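PDB 3FKJ: putative phosphosugar isomerases from Salmonella typhimurium LT2, which probably binds a phosphorylated sugar or related carbohydrate derivative through its SIS domain and may act as an isomerase. Local coordinates for residues V92-S97 and I120-Q125. Sequence-based numbering, arbitrary orientation.
Sequences VVILAS and IGLVYQ
Ile94 and Ile120 sit side by side on two neighbouring parallel strands of the SIS domain. Helix 103-115 links the strands in a beta-alpha-beta crossover, within a five-stranded parallel sheet. Four backbone hydrogen bonds zip the pair together. Ile120 N donates to Val93 O, and Leu95 N donates to Ile120 O (2.8 Å). The shortest and straightest runs from Leu122 N to Leu95 O, at 2.7 Å and 175° at the hydrogen. Ser97 N reaches Leu122 O at 3.0 Å.

The tight side is the face bearing Ile94, Ala96, Ile120 and Leu122. The Ile94 and Ile120 side chains lie alongside each other and point the same way. Ile120 holds CG1 anti to its carbonyl carbon (chi1 -56°), and its extended end puts CD1 4.0 Å from Val92 CG1. Ala96 CB lies 4.0 Å from Leu122 CB. Ile138 of strand 136-139 packs against Ile120 and Leu122 on their other flank.

On the opposite face Gly121 has no side chain beside Leu95, which packs on Ala108 and Ala109 of the crossover helix. The loose side is at Tyr124 and Gln125, loop residues whose side chains lead away and become progressively more exposed. In the tight part, the Ile94 and Leu122 side chains cross at a slant, with Ile94 CG2 3.7 Å from Leu122 CD1.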
ATOM      1  N   VAL A  92     -20.082   3.354  -0.214  1.00 31.45           N
ATOM      2  CA  VAL A  92     -19.906   3.781  -1.594  1.00 31.99           C
ATOM      3  C   VAL A  92     -18.626   3.132  -2.112  1.00 32.51           C
ATOM      4  O   VAL A  92     -17.573   3.136  -1.447  1.00 32.78           O
ATOM      5  CB  VAL A  92     -19.837   5.320  -1.721  1.00 33.26           C
ATOM      6  CG1 VAL A  92     -19.478   5.723  -3.147  1.00 28.07           C
ATOM      7  CG2 VAL A  92     -21.188   5.958  -1.242  1.00 30.28           C
ATOM      8  N   VAL A  93     -18.736   2.496  -3.262  1.00 33.57           N
ATOM      9  CA  VAL A  93     -17.590   1.831  -3.886  1.00 32.78           C
ATOM     10  C   VAL A  93     -17.330   2.543  -5.206  1.00 32.46           C
ATOM     11  O   VAL A  93     -18.217   2.670  -6.055  1.00 30.87           O
ATOM     12  CB  VAL A  93     -17.798   0.302  -4.069  1.00 33.72           C
ATOM     13  CG1 VAL A  93     -16.543  -0.342  -4.733  1.00 30.78           C
ATOM     14  CG2 VAL A  93     -18.132  -0.361  -2.717  1.00 29.91           C
ATOM     15  N   ILE A  94     -16.116   3.063  -5.340  1.00 32.26           N
ATOM     16  CA  ILE A  94     -15.749   3.854  -6.488  1.00 31.93           C
ATOM     17  C   ILE A  94     -14.720   3.062  -7.263  1.00 31.03           C
ATOM     18  O   ILE A  94     -13.643   2.749  -6.748  1.00 29.76           O
ATOM     19  CB  ILE A  94     -15.205   5.247  -6.097  1.00 33.34           C
ATOM     20  CG1 ILE A  94     -16.171   5.924  -5.132  1.00 30.53           C
ATOM     21  CG2 ILE A  94     -14.898   6.101  -7.371  1.00 26.03           C
ATOM     22  CD1 ILE A  94     -15.662   7.248  -4.544  1.00 30.78           C
ATOM     23  N   LEU A  95     -15.094   2.719  -8.500  1.00 32.15           N
ATOM     24  CA  LEU A  95     -14.291   1.865  -9.364  1.00 32.04           C
ATOM     25  C   LEU A  95     -13.836   2.614 -10.633  1.00 32.54           C
ATOM     26  O   LEU A  95     -14.495   3.536 -11.073  1.00 31.71           O
ATOM     27  CB  LEU A  95     -15.079   0.591  -9.682  1.00 31.25           C
ATOM     28  CG  LEU A  95     -15.734  -0.094  -8.468  1.00 29.21           C
ATOM     29  CD1 LEU A  95     -17.252   0.075  -8.455  1.00 31.83           C
ATOM     30  CD2 LEU A  95     -15.359  -1.580  -8.470  1.00 23.08           C
ATOM     31  N   ALA A  96     -12.664   2.260 -11.144  1.00 32.21           N
ATOM     32  CA  ALA A  96     -12.138   2.806 -12.393  1.00 31.75           C
ATOM     33  C   ALA A  96     -11.637   1.687 -13.282  1.00 33.89           C
ATOM     34  O   ALA A  96     -11.102   0.678 -12.815  1.00 35.11           O
ATOM     35  CB  ALA A  96     -11.041   3.793 -12.158  1.00 28.69           C
ATOM     36  N   SER A  97     -11.840   1.862 -14.581  1.00 38.80           N
ATOM     37  CA  SER A  97     -11.308   0.963 -15.618  1.00 41.84           C
ATOM     38  C   SER A  97     -11.274   1.780 -16.909  1.00 42.74           C
ATOM     39  O   SER A  97     -12.322   2.320 -17.316  1.00 40.75           O
ATOM     40  CB  SER A  97     -12.243  -0.251 -15.828  1.00 42.99           C
ATOM     41  OG  SER A  97     -11.683  -1.189 -16.747  1.00 45.33           O
ATOM     42  N   ILE A 120     -19.872   3.937  -8.001  1.00 34.42           N
ATOM     43  CA  ILE A 120     -19.532   5.004  -8.962  1.00 32.49           C
ATOM     44  C   ILE A 120     -18.443   4.428  -9.865  1.00 32.22           C
ATOM     45  O   ILE A 120     -17.367   4.014  -9.386  1.00 32.34           O
ATOM     46  CB  ILE A 120     -18.997   6.298  -8.279  1.00 31.57           C
ATOM     47  CG1 ILE A 120     -19.992   6.862  -7.239  1.00 29.91           C
ATOM     48  CG2 ILE A 120     -18.648   7.361  -9.328  1.00 25.36           C
ATOM     49  CD1 ILE A 120     -19.428   8.010  -6.405  1.00 25.94           C
ATOM     50  N   GLY A 121     -18.721   4.399 -11.161  1.00 33.67           N
ATOM     51  CA  GLY A 121     -17.791   3.863 -12.148  1.00 34.33           C
ATOM     52  C   GLY A 121     -17.160   4.956 -12.977  1.00 35.26           C
ATOM     53  O   GLY A 121     -17.880   5.725 -13.637  1.00 33.73           O
ATOM     54  N   LEU A 122     -15.819   5.020 -12.947  1.00 35.84           N
ATOM     55  CA  LEU A 122     -15.042   5.911 -13.831  1.00 36.18           C
ATOM     56  C   LEU A 122     -14.570   5.111 -15.061  1.00 36.60           C
ATOM     57  O   LEU A 122     -13.896   4.069 -14.927  1.00 35.08           O
ATOM     58  CB  LEU A 122     -13.835   6.496 -13.080  1.00 37.54           C
ATOM     59  CG  LEU A 122     -13.983   7.608 -12.031  1.00 39.32           C
ATOM     60  CD1 LEU A 122     -14.896   7.209 -10.892  1.00 42.45           C
ATOM     61  CD2 LEU A 122     -12.608   7.900 -11.482  1.00 37.93           C
ATOM     62  N   VAL A 123     -14.949   5.572 -16.252  1.00 36.31           N
ATOM     63  CA  VAL A 123     -14.581   4.892 -17.506  1.00 37.31           C
ATOM     64  C   VAL A 123     -14.061   5.912 -18.503  1.00 37.55           C
ATOM     65  O   VAL A 123     -14.385   7.085 -18.421  1.00 35.41           O
ATOM     66  CB  VAL A 123     -15.781   4.116 -18.157  1.00 38.63           C
ATOM     67  CG1 VAL A 123     -16.379   3.097 -17.194  1.00 36.14           C
ATOM     68  CG2 VAL A 123     -16.863   5.079 -18.683  1.00 31.91           C
ATOM     69  N   TYR A 124     -13.220   5.468 -19.418  1.00 39.43           N
ATOM     70  CA  TYR A 124     -12.841   6.300 -20.554  1.00 44.48           C
ATOM     71  C   TYR A 124     -13.804   6.011 -21.725  1.00 46.97           C
ATOM     72  O   TYR A 124     -14.297   6.929 -22.393  1.00 46.31           O
ATOM     73  CB  TYR A 124     -11.383   6.057 -20.953  1.00 44.02           C
ATOM     74  CG  TYR A 124     -10.991   6.763 -22.239  1.00 49.39           C
ATOM     75  CD1 TYR A 124     -11.022   8.147 -22.328  1.00 48.99           C
ATOM     76  CD2 TYR A 124     -10.592   6.045 -23.354  1.00 52.08           C
ATOM     77  CE1 TYR A 124     -10.666   8.803 -23.488  1.00 52.69           C
ATOM     78  CE2 TYR A 124     -10.237   6.691 -24.534  1.00 55.59           C
ATOM     79  CZ  TYR A 124     -10.275   8.075 -24.593  1.00 56.42           C
ATOM     80  OH  TYR A 124      -9.924   8.733 -25.753  1.00 61.80           O
ATOM     81  N   GLN A 125     -14.066   4.720 -21.934  1.00 50.31           N
ATOM     82  CA  GLN A 125     -14.973   4.226 -22.962  1.00 53.64           C
ATOM     83  C   GLN A 125     -16.354   3.975 -22.364  1.00 53.81           C
ATOM     84  O   GLN A 125     -16.476   3.126 -21.483  1.00 51.17           O
ATOM     85  CB  GLN A 125     -14.443   2.894 -23.504  1.00 54.71           C
ATOM     86  CG  GLN A 125     -13.155   2.992 -24.306  1.00 58.65           C
ATOM     87  CD  GLN A 125     -13.416   3.339 -25.776  1.00 63.19           C
ATOM     88  OE1 GLN A 125     -14.576   3.394 -26.228  1.00 62.08           O
ATOM     89  NE2 GLN A 125     -12.340   3.585 -26.522  1.00 54.10           N
TER